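Local coordinates for protein probable M18 family aminopeptidase 1 (Thermotoga maritima, PDB 2GLF) that probably acts as a zinc-dependent aminopeptidase that removes residues from the amino end of peptides, and assembles from twelve copies of the chain, at residues Pro59-Val64 against Phe76-Asp81; Pro131-Val137 against Glu224-Ala230; His339-Pro345 against Gln388-Lys394. All coordinates share one frame; numbering follows the deposited sequence.

Contacts 1 and 3 both reach the mixed sheet of the metal-bearing domain. Contact 1 lies at the open end of the hairpin of strands 64-67 and 73-77, and contact 3 at the edge strand 387-389; their centres are about 38 Å apart. Contact 2 belongs to a separate six-stranded antiparallel sheet, its centre about 37 Å from that of contact 1 and about 34 Å from that of contact 3. His-92, Asp-249 and Asp-326 hold one manganese, while Asp-249, Glu-279 and His-425 hold another. The Leu-392 side chain of contact 3 lies about 10 Å from a bound manganese and the Val-228 side chain of contact 2 about 13 Å; contact 1 lies away from the site.

Contact 1 (Pro59-Val64 against Phe76-Asp81); sequences PMNMTV and FRVVDD
Val-78 points its side chain at 59-64, and it is the one to follow here. Val-78 CB lies against Met-62 CB, 3.9 Å away. From there the valine forks. Val-78 CG1, set anti to the backbone N (chi1 177°), reaches along the facing chain and ends 3.3 Å from Pro-59 O. Val-78 CG2 stays beside Met-62 CB at 4.2 Å. Beyond the two segments, Ile-300 of helix 292-303 also packs on this valine. Met-62, a selenomethionine in the model, has only its root in this contact: its chain turns away from 76-81 towards Leu-52, Phe-55 and Met-303.

The backbones meet in antiparallel fashion, and two backbone bonds span the gap, one in the middle at Met-62 and one at the Val-64 end. Met-62 N donates to Val-78 O (2.8 Å). Val-78 O also receives a CA-H...O contact from Asn-61 CA at 3.2 Å. Further along, Phe-76 N donates to Val-64 O at 2.7 Å. The Val-64 side chain slants across that of Phe-76, its CG2 4.2 Å from Phe-76 CB and at the ring's edge, near its plane. The ring itself runs on to Leu-297 and Ile-300 of helix 292-303.

At the far end Met-60, also a selenomethionine, bends at both chi2 and chi3, and its SE rests 4.0 Å from Asp-80 O. Arg-77 faces the other way and gives its NH1 to the carbonyls of Leu-261 and Ala-264.

This is the open end of a beta hairpin: the chain enters strand 64-67 and leaves strand 73-77 side by side, in the mixed sheet of the alpha/beta domain, with helix 292-303 covering the apolar face.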
loop_
_atom_site.group_PDB
_atom_site.type_symbol
_atom_site.label_atom_id
_atom_site.label_comp_id
_atom_site.label_asym_id
_atom_site.label_seq_id
_atom_site.Cartn_x
_atom_site.Cartn_y
_atom_site.Cartn_z
ATOM N N PRO A 59 34.823 -56.842 29.996
ATOM C CA PRO A 59 34.546 -55.419 29.786
ATOM C C PRO A 59 35.496 -54.757 28.793
ATOM O O PRO A 59 35.227 -53.663 28.297
ATOM C CB PRO A 59 34.690 -54.831 31.187
ATOM C CG PRO A 59 34.278 -55.971 32.066
ATOM C CD PRO A 59 34.987 -57.133 31.430
HETATM N N MSE A 60 36.608 -55.424 28.509
HETATM C CA MSE A 60 37.596 -54.884 27.591
HETATM C C MSE A 60 37.253 -55.217 26.157
HETATM O O MSE A 60 37.798 -54.624 25.231
HETATM C CB MSE A 60 38.982 -55.423 27.938
HETATM C CG MSE A 60 39.968 -54.351 28.375
HETATM SE SE MSE A 60 39.198 -53.064 29.601
HETATM C CE MSE A 60 38.560 -54.265 30.978
ATOM N N ASN A 61 36.352 -56.171 25.969
ATOM C CA ASN A 61 35.950 -56.543 24.626
ATOM C C ASN A 61 34.457 -56.827 24.568
ATOM O O ASN A 61 34.014 -57.938 24.861
ATOM C CB ASN A 61 36.731 -57.761 24.141
ATOM C CG ASN A 61 36.418 -58.111 22.700
ATOM O OD1 ASN A 61 35.335 -58.608 22.389
ATOM N ND2 ASN A 61 37.361 -57.835 21.808
HETATM N N MSE A 62 33.688 -55.809 24.191
HETATM C CA MSE A 62 32.240 -55.929 24.101
HETATM C C MSE A 62 31.752 -55.488 22.729
HETATM O O MSE A 62 32.311 -54.574 22.123
HETATM C CB MSE A 62 31.561 -55.046 25.156
HETATM C CG MSE A 62 31.996 -55.275 26.594
HETATM SE SE MSE A 62 31.231 -53.979 27.847
HETATM C CE MSE A 62 29.452 -54.694 27.950
ATOM N N THR A 63 30.707 -56.149 22.249
ATOM C CA THR A 63 30.076 -55.816 20.980
ATOM C C THR A 63 28.608 -55.729 21.392
ATOM O O THR A 63 27.786 -56.588 21.071
ATOM C CB THR A 63 30.284 -56.925 19.938
ATOM O OG1 THR A 63 29.784 -58.164 20.454
ATOM C CG2 THR A 63 31.759 -57.081 19.619
ATOM N N VAL A 64 28.303 -54.667 22.127
ATOM C CA VAL A 64 26.976 -54.450 22.676
ATOM C C VAL A 64 26.154 -53.352 22.040
ATOM O O VAL A 64 26.635 -52.605 21.191
ATOM C CB VAL A 64 27.078 -54.116 24.166
ATOM C CG1 VAL A 64 27.699 -55.283 24.923
ATOM C CG2 VAL A 64 27.912 -52.854 24.342
ATOM N N PHE A 76 27.908 -50.289 20.537
ATOM C CA PHE A 76 29.331 -50.112 20.759
ATOM C C PHE A 76 30.121 -51.366 20.434
ATOM O O PHE A 76 29.572 -52.456 20.252
ATOM C CB PHE A 76 29.628 -49.731 22.213
ATOM C CG PHE A 76 28.844 -48.559 22.710
ATOM C CD1 PHE A 76 27.683 -48.749 23.461
ATOM C CD2 PHE A 76 29.252 -47.257 22.421
ATOM C CE1 PHE A 76 26.943 -47.664 23.913
ATOM C CE2 PHE A 76 28.516 -46.162 22.869
ATOM C CZ PHE A 76 27.361 -46.363 23.614
ATOM N N ARG A 77 31.428 -51.171 20.342
ATOM C CA ARG A 77 32.387 -52.235 20.109
ATOM C C ARG A 77 33.537 -51.832 21.018
ATOM O O ARG A 77 34.559 -51.317 20.563
ATOM C CB ARG A 77 32.831 -52.290 18.641
ATOM C CG ARG A 77 31.844 -53.004 17.743
ATOM C CD ARG A 77 32.378 -53.167 16.336
ATOM N NE ARG A 77 33.601 -53.964 16.309
ATOM C CZ ARG A 77 34.334 -54.174 15.215
ATOM N NH1 ARG A 77 33.970 -53.648 14.054
ATOM N NH2 ARG A 77 35.443 -54.901 15.287
ATOM N N VAL A 78 33.322 -52.018 22.320
ATOM C CA VAL A 78 34.325 -51.690 23.319
ATOM C C VAL A 78 35.484 -52.625 23.043
ATOM O O VAL A 78 35.300 -53.842 22.946
ATOM C CB VAL A 78 33.792 -51.921 24.737
ATOM C CG1 VAL A 78 34.875 -51.635 25.745
ATOM C CG2 VAL A 78 32.598 -51.020 24.989
ATOM N N VAL A 79 36.674 -52.053 22.910
ATOM C CA VAL A 79 37.856 -52.828 22.591
ATOM C C VAL A 79 39.034 -52.491 23.498
ATOM O O VAL A 79 40.102 -53.096 23.402
ATOM C CB VAL A 79 38.220 -52.598 21.103
ATOM C CG1 VAL A 79 39.547 -53.224 20.764
ATOM C CG2 VAL A 79 37.132 -53.198 20.220
ATOM N N ASP A 80 38.836 -51.530 24.389
ATOM C CA ASP A 80 39.886 -51.134 25.313
ATOM C C ASP A 80 39.247 -50.446 26.512
ATOM O O ASP A 80 38.032 -50.521 26.701
ATOM C CB ASP A 80 40.864 -50.177 24.634
ATOM C CG ASP A 80 42.223 -50.149 25.319
ATOM O OD1 ASP A 80 42.265 -50.179 26.569
ATOM O OD2 ASP A 80 43.250 -50.091 24.611
ATOM N N ASP A 81 40.059 -49.791 27.328
ATOM C CA ASP A 81 39.558 -49.079 28.487
ATOM C C ASP A 81 38.830 -47.829 27.961
ATOM O O ASP A 81 39.413 -47.042 27.213
ATOM C CB ASP A 81 40.745 -48.693 29.374
ATOM C CG ASP A 81 40.338 -47.904 30.594
ATOM O OD1 ASP A 81 41.248 -47.477 31.332
ATOM O OD2 ASP A 81 39.125 -47.709 30.821
#

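Contact 2 (Pro131-Val137 against Glu224-Ala230); sequences PLEIHGV and EIEVVPA
The carboxylate of Glu-133 reaches over to Ala-230, Glu-133 OE2 coming 3.1 Å from Ala-230 CA, while its other oxygen takes the imidazole of His-135. These groups stand on a regular antiparallel strand pair, 132-137 against 224-229, second and third in a six-stranded antiparallel sheet, between strands 145-150 and 97-108. His-135 NE2 donates to Glu-133 OE1 (3.1 Å), arriving from above the carboxylate plane, 39° out of it. OE1 is shared with Lys-31 in a salt bridge. The other ring nitrogen, ND1, hydrogen-bonds to His-149 ND1, the two ring planes about 55° apart.

Glu-133, His-135 and Val-137 share one face with Val-228, Glu-226 and Glu-224. Ile-134 and Val-227 look out from the other, where Phe-100 of strand 97-108 packs on both. Beside them Leu-132 CG slants across Val-227 CG1 at 3.4 Å. Glu-224 continues to Arg-34 and Lys-71, and to Lys-355 of a second subunit.

The pairing runs on past the strand end, where Ala-230 N donates to Pro-131 O (2.9 Å). Near the other end Gly-136 CA comes 3.1 Å from Glu-224 O in a CA-H...O contact, at a place where a CB would run into that oxygen.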
loop_
_atom_site.group_PDB
_atom_site.type_symbol
_atom_site.label_atom_id
_atom_site.label_comp_id
_atom_site.label_asym_id
_atom_site.label_seq_id
_atom_site.Cartn_x
_atom_site.Cartn_y
_atom_site.Cartn_z
ATOM N N PRO A 131 0.318 -40.816 -2.900
ATOM C CA PRO A 131 -0.024 -42.025 -2.139
ATOM C C PRO A 131 0.722 -42.103 -0.807
ATOM O O PRO A 131 1.932 -41.879 -0.751
ATOM C CB PRO A 131 0.348 -43.163 -3.098
ATOM C CG PRO A 131 1.452 -42.583 -3.907
ATOM C CD PRO A 131 0.968 -41.169 -4.175
ATOM N N LEU A 132 -0.008 -42.413 0.262
ATOM C CA LEU A 132 0.583 -42.512 1.592
ATOM C C LEU A 132 0.432 -43.896 2.207
ATOM O O LEU A 132 -0.442 -44.666 1.827
ATOM C CB LEU A 132 -0.061 -41.504 2.562
ATOM C CG LEU A 132 -0.020 -39.975 2.448
ATOM C CD1 LEU A 132 1.306 -39.505 1.867
ATOM C CD2 LEU A 132 -1.174 -39.523 1.604
ATOM N N GLU A 133 1.294 -44.181 3.181
ATOM C CA GLU A 133 1.289 -45.434 3.934
ATOM C C GLU A 133 1.099 -45.105 5.420
ATOM O O GLU A 133 1.641 -44.117 5.917
ATOM C CB GLU A 133 2.622 -46.163 3.783
ATOM C CG GLU A 133 2.917 -46.713 2.413
ATOM C CD GLU A 133 4.255 -47.433 2.370
ATOM O OE1 GLU A 133 4.484 -48.309 3.230
ATOM O OE2 GLU A 133 5.076 -47.128 1.478
ATOM N N ILE A 134 0.330 -45.924 6.125
ATOM C CA ILE A 134 0.129 -45.721 7.561
ATOM C C ILE A 134 1.082 -46.669 8.293
ATOM O O ILE A 134 1.235 -47.816 7.898
ATOM C CB ILE A 134 -1.312 -46.053 7.987
ATOM C CG1 ILE A 134 -2.245 -44.912 7.624
ATOM C CG2 ILE A 134 -1.380 -46.283 9.472
ATOM C CD1 ILE A 134 -3.692 -45.223 7.951
ATOM N N HIS A 135 1.720 -46.188 9.353
ATOM C CA HIS A 135 2.652 -47.011 10.126
ATOM C C HIS A 135 2.669 -46.613 11.596
ATOM O O HIS A 135 2.674 -45.429 11.926
ATOM C CB HIS A 135 4.068 -46.880 9.568
ATOM C CG HIS A 135 4.296 -47.642 8.301
ATOM N ND1 HIS A 135 4.218 -49.016 8.236
ATOM C CD2 HIS A 135 4.626 -47.227 7.056
ATOM C CE1 HIS A 135 4.490 -49.416 7.007
ATOM N NE2 HIS A 135 4.741 -48.349 6.271
ATOM N N GLY A 136 2.682 -47.598 12.486
ATOM C CA GLY A 136 2.711 -47.264 13.894
ATOM C C GLY A 136 2.295 -48.377 14.832
ATOM O O GLY A 136 2.506 -49.556 14.553
ATOM N N VAL A 137 1.698 -47.991 15.955
ATOM C CA VAL A 137 1.265 -48.950 16.954
ATOM C C VAL A 137 0.146 -48.383 17.841
ATOM O O VAL A 137 0.065 -47.175 18.055
ATOM C CB VAL A 137 2.470 -49.379 17.822
ATOM C CG1 VAL A 137 3.137 -48.159 18.427
ATOM C CG2 VAL A 137 2.012 -50.327 18.909
ATOM N N GLU A 224 0.425 -44.397 18.387
ATOM C CA GLU A 224 1.245 -43.518 17.571
ATOM C C GLU A 224 1.274 -43.973 16.118
ATOM O O GLU A 224 1.939 -44.951 15.778
ATOM C CB GLU A 224 2.668 -43.449 18.133
ATOM C CG GLU A 224 2.871 -42.254 19.049
ATOM C CD GLU A 224 4.189 -42.264 19.800
ATOM O OE1 GLU A 224 4.585 -41.180 20.281
ATOM O OE2 GLU A 224 4.817 -43.340 19.926
ATOM N N ILE A 225 0.540 -43.263 15.267
ATOM C CA ILE A 225 0.502 -43.589 13.850
ATOM C C ILE A 225 1.263 -42.525 13.071
ATOM O O ILE A 225 1.165 -41.339 13.365
ATOM C CB ILE A 225 -0.944 -43.639 13.306
ATOM C CG1 ILE A 225 -1.799 -44.574 14.161
ATOM C CG2 ILE A 225 -0.933 -44.120 11.863
ATOM C CD1 ILE A 225 -1.326 -46.005 14.137
ATOM N N GLU A 226 2.022 -42.958 12.076
ATOM C CA GLU A 226 2.787 -42.038 11.259
ATOM C C GLU A 226 2.436 -42.227 9.779
ATOM O O GLU A 226 2.419 -43.348 9.267
ATOM C CB GLU A 226 4.289 -42.253 11.495
ATOM C CG GLU A 226 4.692 -42.224 12.976
ATOM C CD GLU A 226 6.190 -41.985 13.200
ATOM O OE1 GLU A 226 6.997 -42.297 12.297
ATOM O OE2 GLU A 226 6.561 -41.496 14.292
ATOM N N VAL A 227 2.129 -41.123 9.103
ATOM C CA VAL A 227 1.780 -41.161 7.687
ATOM C C VAL A 227 3.058 -40.907 6.905
ATOM O O VAL A 227 3.760 -39.944 7.163
ATOM C CB VAL A 227 0.711 -40.090 7.346
ATOM C CG1 VAL A 227 0.421 -40.095 5.853
ATOM C CG2 VAL A 227 -0.564 -40.361 8.137
ATOM N N VAL A 228 3.348 -41.780 5.952
ATOM C CA VAL A 228 4.570 -41.683 5.161
ATOM C C VAL A 228 4.321 -41.978 3.682
ATOM O O VAL A 228 3.411 -42.728 3.344
ATOM C CB VAL A 228 5.615 -42.671 5.731
ATOM C CG1 VAL A 228 6.249 -43.492 4.610
ATOM C CG2 VAL A 228 6.660 -41.902 6.534
ATOM N N PRO A 229 5.131 -41.397 2.780
ATOM C CA PRO A 229 4.956 -41.629 1.340
ATOM C C PRO A 229 5.123 -43.090 0.906
ATOM O O PRO A 229 6.006 -43.800 1.385
ATOM C CB PRO A 229 5.990 -40.699 0.707
ATOM C CG PRO A 229 7.052 -40.633 1.732
ATOM C CD PRO A 229 6.275 -40.506 3.027
ATOM N N ALA A 230 4.256 -43.526 -0.005
ATOM C CA ALA A 230 4.273 -44.892 -0.499
ATOM C C ALA A 230 5.327 -45.097 -1.587
ATOM O O ALA A 230 5.325 -46.118 -2.278
ATOM C CB ALA A 230 2.897 -45.259 -1.022
#

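Contact 3 (His339-Pro345 against Gln388-Lys394); sequences HDLHNAP and QVATLGK
Lys-394 lies alongside the backbone of His-339, with Lys-394 CG 3.5 Å from His-339 O. The chain stays extended until a bend at chi4 (59°), which brings NZ round to donate to that same oxygen; the modelled bond is very short, and its exact length is doubtful at this resolution. NZ has a second carbonyl partner in Asp-337. With an alanine here the His-339 carbonyl would probably lose this donor, and a gap would open where the methylenes lie along the backbone.

The imidazole of His-339 starts out away from the other segment but swings back, so that ND1 comes 3.3 Å from Gly-393 CA. Thr-391 O sits at the ring's edge, near its plane. A water ties the corner together: it lies 2.8 Å from His-339 ND1 in a hydrogen bond, accepts from Asp-340 N and donates to Thr-391 O.

Thr-391 turns its hydroxyl to the Asn-343 backbone, where Thr-391 OG1 makes a weak bond to Asn-343 O at 3.1 Å. The Asn-343 amide crosses Val-389 at a slant, Asn-343 OD1 being 3.7 Å from Val-389 CG2, and Asn-343 ND2 donates to Asp-340 OD2 (3.0 Å) from above the carboxylate plane. Next along the chain, the Pro-345 ring lies over the Ala-390 methyl, with Pro-345 CD 3.4 Å from Ala-390 CB, and the Gln-388 amide meets the ring's CA and CB, while its NE2 is taken by the carbonyls of Lys-346 and Gly-350.

Asp-340 OD1 accepts from His-342 N in an Asx turn that shapes the loop, and OD2 pairs with Lys-101 of a neighbouring subunit, whose Asn-103 N bonds to Asn-343 OD1. Here a turn-bearing loop is packed on the tail of edge strand 387-389, at an interface between subunits of the twelve-chain M18 assembly.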
loop_
_atom_site.group_PDB
_atom_site.type_symbol
_atom_site.label_atom_id
_atom_site.label_comp_id
_atom_site.label_asym_id
_atom_site.label_seq_id
_atom_site.Cartn_x
_atom_site.Cartn_y
_atom_site.Cartn_z
ATOM N N HIS A 339 23.200 -20.713 -2.741
ATOM C CA HIS A 339 24.488 -21.153 -2.211
ATOM C C HIS A 339 25.649 -20.259 -2.590
ATOM O O HIS A 339 25.538 -19.394 -3.460
ATOM C CB HIS A 339 24.846 -22.538 -2.760
ATOM C CG HIS A 339 24.219 -23.679 -2.028
ATOM N ND1 HIS A 339 24.483 -23.949 -0.704
ATOM C CD2 HIS A 339 23.370 -24.645 -2.449
ATOM C CE1 HIS A 339 23.826 -25.034 -0.339
ATOM N NE2 HIS A 339 23.143 -25.476 -1.379
ATOM N N ASP A 340 26.771 -20.514 -1.920
ATOM C CA ASP A 340 28.037 -19.853 -2.185
ATOM C C ASP A 340 28.764 -21.002 -2.884
ATOM O O ASP A 340 29.325 -21.881 -2.225
ATOM C CB ASP A 340 28.753 -19.491 -0.883
ATOM C CG ASP A 340 30.248 -19.237 -1.081
ATOM O OD1 ASP A 340 30.697 -19.143 -2.243
ATOM O OD2 ASP A 340 30.979 -19.126 -0.072
ATOM N N LEU A 341 28.717 -21.008 -4.215
ATOM C CA LEU A 341 29.331 -22.063 -5.004
ATOM C C LEU A 341 30.730 -22.481 -4.572
ATOM O O LEU A 341 31.073 -23.657 -4.669
ATOM C CB LEU A 341 29.344 -21.688 -6.491
ATOM C CG LEU A 341 28.038 -21.739 -7.303
ATOM C CD1 LEU A 341 27.144 -22.859 -6.807
ATOM C CD2 LEU A 341 27.313 -20.423 -7.181
ATOM N N HIS A 342 31.535 -21.543 -4.080
ATOM C CA HIS A 342 32.893 -21.878 -3.662
ATOM C C HIS A 342 32.962 -22.635 -2.328
ATOM O O HIS A 342 34.032 -23.077 -1.917
ATOM C CB HIS A 342 33.758 -20.613 -3.600
ATOM C CG HIS A 342 35.232 -20.892 -3.592
ATOM N ND1 HIS A 342 35.855 -21.632 -4.575
ATOM C CD2 HIS A 342 36.206 -20.533 -2.721
ATOM C CE1 HIS A 342 37.147 -21.716 -4.310
ATOM N NE2 HIS A 342 37.387 -21.057 -3.190
ATOM N N ASN A 343 31.823 -22.794 -1.661
ATOM C CA ASN A 343 31.775 -23.508 -0.381
ATOM C C ASN A 343 30.526 -24.380 -0.295
ATOM O O ASN A 343 30.014 -24.638 0.799
ATOM C CB ASN A 343 31.790 -22.517 0.790
ATOM C CG ASN A 343 33.175 -21.950 1.063
ATOM O OD1 ASN A 343 33.975 -22.552 1.775
ATOM N ND2 ASN A 343 33.467 -20.790 0.484
ATOM N N ALA A 344 30.045 -24.828 -1.457
ATOM C CA ALA A 344 28.855 -25.672 -1.549
ATOM C C ALA A 344 29.198 -27.048 -2.109
ATOM O O ALA A 344 30.027 -27.179 -3.006
ATOM C CB ALA A 344 27.823 -25.006 -2.428
ATOM N N PRO A 345 28.556 -28.096 -1.587
ATOM C CA PRO A 345 28.830 -29.448 -2.071
ATOM C C PRO A 345 28.138 -29.768 -3.389
ATOM O O PRO A 345 27.064 -29.236 -3.686
ATOM C CB PRO A 345 28.314 -30.319 -0.937
ATOM C CG PRO A 345 27.121 -29.549 -0.473
ATOM C CD PRO A 345 27.648 -28.128 -0.429
ATOM N N GLN A 388 34.737 -33.131 0.275
ATOM C CA GLN A 388 34.569 -31.752 -0.170
ATOM C C GLN A 388 34.025 -30.919 0.987
ATOM O O GLN A 388 33.389 -31.459 1.885
ATOM C CB GLN A 388 33.596 -31.708 -1.361
ATOM C CG GLN A 388 32.222 -32.294 -1.068
ATOM C CD GLN A 388 31.300 -32.293 -2.278
ATOM O OE1 GLN A 388 31.298 -31.349 -3.072
ATOM N NE2 GLN A 388 30.493 -33.344 -2.414
ATOM N N VAL A 389 34.282 -29.614 0.976
ATOM C CA VAL A 389 33.781 -28.749 2.046
ATOM C C VAL A 389 32.353 -28.366 1.704
ATOM O O VAL A 389 32.009 -28.247 0.534
ATOM C CB VAL A 389 34.629 -27.447 2.214
ATOM C CG1 VAL A 389 35.951 -27.585 1.487
ATOM C CG2 VAL A 389 33.859 -26.235 1.723
ATOM N N ALA A 390 31.523 -28.177 2.721
ATOM C CA ALA A 390 30.137 -27.803 2.476
ATOM C C ALA A 390 29.621 -26.785 3.481
ATOM O O ALA A 390 29.943 -26.833 4.666
ATOM C CB ALA A 390 29.247 -29.040 2.486
ATOM N N THR A 391 28.818 -25.857 2.981
ATOM C CA THR A 391 28.226 -24.814 3.794
ATOM C C THR A 391 26.736 -24.809 3.497
ATOM O O THR A 391 26.325 -25.023 2.354
ATOM C CB THR A 391 28.812 -23.447 3.439
ATOM O OG1 THR A 391 30.221 -23.446 3.703
ATOM C CG2 THR A 391 28.156 -22.369 4.263
ATOM N N LEU A 392 25.929 -24.571 4.525
ATOM C CA LEU A 392 24.483 -24.549 4.364
ATOM C C LEU A 392 23.984 -23.239 3.743
ATOM O O LEU A 392 23.278 -22.457 4.388
ATOM C CB LEU A 392 23.815 -24.771 5.721
ATOM C CG LEU A 392 22.298 -24.957 5.702
ATOM C CD1 LEU A 392 21.938 -26.234 4.947
ATOM C CD2 LEU A 392 21.788 -25.010 7.131
ATOM N N GLY A 393 24.361 -23.007 2.489
ATOM C CA GLY A 393 23.947 -21.805 1.781
ATOM C C GLY A 393 24.708 -20.535 2.123
ATOM O O GLY A 393 25.506 -20.509 3.064
ATOM N N LYS A 394 24.453 -19.483 1.342
ATOM C CA LYS A 394 25.077 -18.176 1.534
ATOM C C LYS A 394 24.885 -17.771 2.983
ATOM O O LYS A 394 24.038 -18.329 3.672
ATOM C CB LYS A 394 24.427 -17.125 0.635
ATOM C CG LYS A 394 24.731 -17.241 -0.839
ATOM C CD LYS A 394 24.077 -16.100 -1.599
ATOM C CE LYS A 394 24.577 -16.012 -3.035
ATOM N NZ LYS A 394 24.308 -17.264 -3.787
HETATM O O HOH W 1 26.753 -22.702 0.358
#